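Local atomic coordinates of BRO1 protein (PDB entry 1ZB1), a protein that sorts cargo into multivesicular bodies as a class E VPS adapter that recruits the DOA4 deubiquitinase to endosomes. Residues A[77-82]-A[120-125]; A[95-100]-A[116-121]. All coordinates share one frame; numbering follows the deposited sequence.

Interaction 1 (A[77-82]-A[120-125])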
# COMPACT_ATOMS: atom_id res chain seq x y z
N SER A 77 19.69 -2.19 -5.01
CA SER A 77 20.94 -2.21 -4.25
C SER A 77 22.09 -1.76 -5.13
O SER A 77 22.93 -0.96 -4.70
CB SER A 77 21.24 -3.60 -3.68
OG SER A 77 20.30 -3.95 -2.68
N PHE A 78 22.13 -2.26 -6.36
CA PHE A 78 23.19 -1.89 -7.30
C PHE A 78 23.19 -0.38 -7.49
O PHE A 78 24.23 0.27 -7.47
CB PHE A 78 22.96 -2.54 -8.66
CG PHE A 78 23.84 -1.98 -9.75
CD1 PHE A 78 25.15 -2.41 -9.89
CD2 PHE A 78 23.38 -0.96 -10.57
CE1 PHE A 78 26.00 -1.84 -10.84
CE2 PHE A 78 24.22 -0.38 -11.53
CZ PHE A 78 25.53 -0.82 -11.66
N LEU A 79 21.99 0.17 -7.69
CA LEU A 79 21.79 1.60 -7.90
C LEU A 79 22.18 2.44 -6.69
O LEU A 79 22.77 3.51 -6.83
CB LEU A 79 20.32 1.88 -8.22
CG LEU A 79 19.77 2.03 -9.64
CD1 LEU A 79 20.74 1.54 -10.71
CD2 LEU A 79 18.45 1.30 -9.69
N GLU A 80 21.82 1.96 -5.50
CA GLU A 80 22.12 2.70 -4.28
C GLU A 80 23.63 2.81 -4.06
O GLU A 80 24.14 3.88 -3.72
CB GLU A 80 21.44 2.03 -3.07
CG GLU A 80 21.51 2.85 -1.79
CD GLU A 80 20.77 4.18 -1.91
OE1 GLU A 80 21.03 4.93 -2.87
OE2 GLU A 80 19.94 4.47 -1.02
N HIS A 81 24.34 1.70 -4.25
CA HIS A 81 25.80 1.72 -4.10
C HIS A 81 26.44 2.59 -5.18
O HIS A 81 27.44 3.26 -4.92
CB HIS A 81 26.38 0.30 -4.18
CG HIS A 81 26.23 -0.49 -2.92
ND1 HIS A 81 25.37 -1.57 -2.81
CD2 HIS A 81 26.84 -0.38 -1.72
CE1 HIS A 81 25.46 -2.08 -1.60
NE2 HIS A 81 26.34 -1.38 -0.91
N LEU A 82 25.86 2.57 -6.38
CA LEU A 82 26.38 3.38 -7.48
C LEU A 82 26.22 4.85 -7.11
O LEU A 82 27.12 5.67 -7.34
CB LEU A 82 25.61 3.09 -8.77
CG LEU A 82 26.03 3.86 -10.03
CD1 LEU A 82 27.49 3.58 -10.35
CD2 LEU A 82 25.15 3.45 -11.20
N PHE A 120 16.05 9.08 -10.79
CA PHE A 120 14.91 8.71 -11.63
C PHE A 120 14.82 7.18 -11.71
O PHE A 120 13.76 6.60 -11.45
CB PHE A 120 15.07 9.31 -13.03
CG PHE A 120 13.91 9.05 -13.96
CD1 PHE A 120 12.61 9.38 -13.59
CD2 PHE A 120 14.12 8.50 -15.23
CE1 PHE A 120 11.53 9.17 -14.46
CE2 PHE A 120 13.04 8.29 -16.11
CZ PHE A 120 11.75 8.63 -15.72
N GLU A 121 15.93 6.53 -12.05
CA GLU A 121 15.96 5.07 -12.16
C GLU A 121 15.62 4.42 -10.81
O GLU A 121 14.87 3.44 -10.75
CB GLU A 121 17.34 4.60 -12.66
CG GLU A 121 17.50 3.07 -12.83
CD GLU A 121 16.93 2.52 -14.14
OE1 GLU A 121 15.97 3.11 -14.69
OE2 GLU A 121 17.43 1.49 -14.63
N LYS A 122 16.14 4.99 -9.72
CA LYS A 122 15.87 4.49 -8.37
C LYS A 122 14.40 4.62 -7.97
O LYS A 122 13.76 3.65 -7.56
CB LYS A 122 16.71 5.25 -7.33
CG LYS A 122 18.14 4.79 -7.20
CD LYS A 122 18.98 5.78 -6.40
CE LYS A 122 18.38 6.08 -5.03
NZ LYS A 122 19.25 6.97 -4.21
N SER A 123 13.86 5.83 -8.09
CA SER A 123 12.47 6.08 -7.71
C SER A 123 11.49 5.19 -8.46
O SER A 123 10.55 4.65 -7.86
CB SER A 123 12.12 7.57 -7.91
OG SER A 123 12.25 7.96 -9.27
N CYS A 124 11.70 5.03 -9.76
CA CYS A 124 10.80 4.20 -10.56
C CYS A 124 10.88 2.73 -10.14
O CYS A 124 9.86 2.04 -10.04
CB CYS A 124 11.10 4.36 -12.05
SG CYS A 124 10.58 5.96 -12.73
N THR A 125 12.09 2.25 -9.90
CA THR A 125 12.29 0.88 -9.46
C THR A 125 11.61 0.65 -8.09
O THR A 125 10.94 -0.37 -7.89
CB THR A 125 13.80 0.55 -9.35
OG1 THR A 125 14.38 0.54 -10.66
CG2 THR A 125 14.00 -0.81 -8.69
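Glu121 and Thr125, which both touch Leu79 of the facing helix, are also joined to each other by two bonds to one oxygen: Glu121 O accepts from Thr125 N at 3.1 Å, the ordinary helical bond, and from the hydroxyl Thr125 OG1 at 2.9 Å, the two donors arriving from opposite faces of the carbonyl plane. The contact is an antiparallel helix pair in the α-helical core of the Bro1 domain, a family related to the TPR superfamily. Segments 77-82 and 120-125 run 150° apart in direction, with axes 10.0 Å from each other, and their backbones come nearest where Leu79 CA lies 6.6 Å from Lys122 CA.

Leu79 is the apolar centre of the interface. Its CD2 meets Glu121 CG at 3.7 Å, the two side chains crossing almost perpendicularly, while its CB lies 3.8 Å from Lys122 CG as leucine and lysine slide past one another in opposite senses. Glu121 meets Leu79 through its CG methylene: its carboxylate turns elsewhere, bonded to Trp99 through OE1 and to Arg56 and Tyr75 through OE2, so that its buried charge is met by several donors.

The aliphatic part of Lys122 follows Leu79 and then bends at chi3 (55°), which brings NZ to Glu80, the residue after Leu79 on the facing helix. This lysine also makes a cation-pi contact with Tyr83, so the buried charge has two kinds of partner. Beyond the pair, helix 349-371 packs against Ser77 and His81. The salt bridge is a direct hydrogen bond from Lys122 NZ to Glu80 OE1, 3.0 Å long, meeting the oxygen on its syn side, 22° out of the carboxylate plane.

Interaction 2 (A[95-100]-A[116-121])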
# COMPACT_ATOMS: atom_id res chain seq x y z
N MET A 95 23.04 7.37 -19.20
CA MET A 95 22.24 6.17 -19.45
C MET A 95 20.84 6.68 -19.79
O MET A 95 20.31 7.55 -19.10
CB MET A 95 22.18 5.30 -18.19
CG MET A 95 23.54 4.78 -17.73
SD MET A 95 24.40 3.89 -19.03
CE MET A 95 23.25 2.54 -19.34
N ASP A 96 20.24 6.14 -20.84
CA ASP A 96 18.91 6.58 -21.23
C ASP A 96 17.78 5.87 -20.47
O ASP A 96 16.99 5.16 -21.07
CB ASP A 96 18.70 6.40 -22.74
CG ASP A 96 19.53 7.37 -23.57
OD1 ASP A 96 19.77 8.51 -23.12
OD2 ASP A 96 19.92 6.99 -24.69
N PHE A 97 17.72 6.08 -19.16
CA PHE A 97 16.69 5.50 -18.32
C PHE A 97 15.33 6.01 -18.82
O PHE A 97 15.03 7.21 -18.74
CB PHE A 97 16.90 5.94 -16.86
CG PHE A 97 18.23 5.52 -16.28
CD1 PHE A 97 19.04 6.45 -15.62
CD2 PHE A 97 18.65 4.19 -16.32
CE1 PHE A 97 20.24 6.06 -15.01
CE2 PHE A 97 19.84 3.79 -15.71
CZ PHE A 97 20.64 4.72 -15.06
N THR A 98 14.50 5.09 -19.33
CA THR A 98 13.21 5.46 -19.89
C THR A 98 12.03 4.74 -19.24
O THR A 98 11.90 3.51 -19.34
CB THR A 98 13.21 5.18 -21.42
OG1 THR A 98 14.29 5.91 -22.03
CG2 THR A 98 11.89 5.60 -22.07
N TRP A 99 11.16 5.50 -18.58
CA TRP A 99 9.99 4.94 -17.89
C TRP A 99 8.64 5.51 -18.31
O TRP A 99 8.50 6.72 -18.53
CB TRP A 99 10.13 5.09 -16.37
CG TRP A 99 11.26 4.30 -15.79
CD1 TRP A 99 12.58 4.65 -15.76
CD2 TRP A 99 11.17 3.01 -15.18
NE1 TRP A 99 13.32 3.64 -15.17
CE2 TRP A 99 12.48 2.62 -14.81
CE3 TRP A 99 10.11 2.13 -14.92
CZ2 TRP A 99 12.76 1.40 -14.19
CZ3 TRP A 99 10.39 0.91 -14.29
CH2 TRP A 99 11.70 0.56 -13.94
N TYR A 100 7.65 4.63 -18.38
CA TYR A 100 6.28 5.00 -18.73
C TYR A 100 5.43 5.19 -17.47
O TYR A 100 5.67 4.54 -16.45
CB TYR A 100 5.61 3.90 -19.58
CG TYR A 100 6.15 3.73 -20.98
CD1 TYR A 100 7.34 3.04 -21.23
CD2 TYR A 100 5.44 4.23 -22.08
CE1 TYR A 100 7.81 2.85 -22.53
CE2 TYR A 100 5.90 4.05 -23.38
CZ TYR A 100 7.07 3.36 -23.60
OH TYR A 100 7.50 3.17 -24.89
N HIS A 116 18.65 11.08 -17.15
CA HIS A 116 19.92 10.45 -16.81
C HIS A 116 20.26 10.30 -15.32
O HIS A 116 21.19 9.57 -14.97
CB HIS A 116 21.09 11.21 -17.46
CG HIS A 116 21.03 11.29 -18.95
ND1 HIS A 116 20.67 10.23 -19.75
CD2 HIS A 116 21.37 12.30 -19.79
CE1 HIS A 116 20.79 10.57 -21.02
NE2 HIS A 116 21.21 11.82 -21.07
N THR A 117 19.54 10.98 -14.45
CA THR A 117 19.85 10.89 -13.03
C THR A 117 19.54 9.53 -12.42
O THR A 117 18.57 8.87 -12.79
CB THR A 117 19.09 11.96 -12.23
OG1 THR A 117 17.71 11.62 -12.16
CG2 THR A 117 19.24 13.33 -12.90
N LEU A 118 20.37 9.12 -11.47
CA LEU A 118 20.18 7.84 -10.79
C LEU A 118 18.89 7.90 -9.96
O LEU A 118 18.23 6.88 -9.78
CB LEU A 118 21.39 7.51 -9.91
CG LEU A 118 22.71 7.30 -10.68
CD1 LEU A 118 23.84 6.95 -9.72
CD2 LEU A 118 22.52 6.17 -11.70
N ALA A 119 18.53 9.09 -9.48
CA ALA A 119 17.30 9.24 -8.70
C ALA A 119 16.06 8.82 -9.48
O ALA A 119 15.11 8.28 -8.91
CB ALA A 119 17.15 10.70 -8.23
N PHE A 120 16.05 9.08 -10.79
CA PHE A 120 14.91 8.71 -11.63
C PHE A 120 14.82 7.18 -11.71
O PHE A 120 13.76 6.60 -11.45
CB PHE A 120 15.07 9.31 -13.03
CG PHE A 120 13.91 9.05 -13.96
CD1 PHE A 120 12.61 9.38 -13.59
CD2 PHE A 120 14.12 8.50 -15.23
CE1 PHE A 120 11.53 9.17 -14.46
CE2 PHE A 120 13.04 8.29 -16.11
CZ PHE A 120 11.75 8.63 -15.72
N GLU A 121 15.93 6.53 -12.05
CA GLU A 121 15.96 5.07 -12.16
C GLU A 121 15.62 4.42 -10.81
O GLU A 121 14.87 3.44 -10.75
CB GLU A 121 17.34 4.60 -12.66
CG GLU A 121 17.50 3.07 -12.83
CD GLU A 121 16.93 2.52 -14.14
OE1 GLU A 121 15.97 3.11 -14.69
OE2 GLU A 121 17.43 1.49 -14.63
O HOH W 1 23.28 8.20 -16.16
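The antiparallel two-stranded sheet of 97-100 and 112-115 folds back onto the start of helix 118-139, and Phe97 and Trp99 are the strand residues that face it. Glu121 CB sits over the centre of the Phe97 ring, 3.7 Å from its centroid in a CH-pi contact, while Met95 CB covers the opposite face nearer the rim. The Glu121 chain bends at chi2 (82°), keeping CG over the same face while OE1 reaches the indole N-H. Trp99 NE1 donates to Glu121 OE1 in a short bond of 2.7 Å with an N-H···O angle of 161°; the oxygen lies in the indole plane, and the carboxylate is turned steeply against it. Beside this bond the edge of Trp99 points at the face of Phe120, five-membered ring and phenyl centroids 5.3 Å apart and planes at 88°. The Phe120 edge in turn approaches Phe97 O.

At the more open end, His116 ND1 donates to Met95 O at 2.8 Å, from above the carbonyl plane. A water accepts from Met95 N and donates to His116 O, adding a second link. The whole is a β-hairpin packed through aromatic side chains on the helix that directly follows its second strand.

Both interactions use the first turns of helix 118-139, and Glu121 belongs to each: its CG touches Leu79 in interaction 1, while the side chain from CB to the carboxylate lies against Phe97 and Trp99 in interaction 2. The helix thus stands between helix 65-86 and the strand 97-100, with the two contact centres about 9 Å apart. Interaction 1 is buried throughout and joins helix to helix through aliphatic carbon and one salt bridge. Interaction 2 is larger and mostly buried, but its outer end, around Asp96 and His116, reaches the surface; it combines aromatic contacts with hydrogen bonds to a carboxylate and a backbone carbonyl. They also touch directly, where Cys124 CB packs at 3.4 Å from Trp99 CD2.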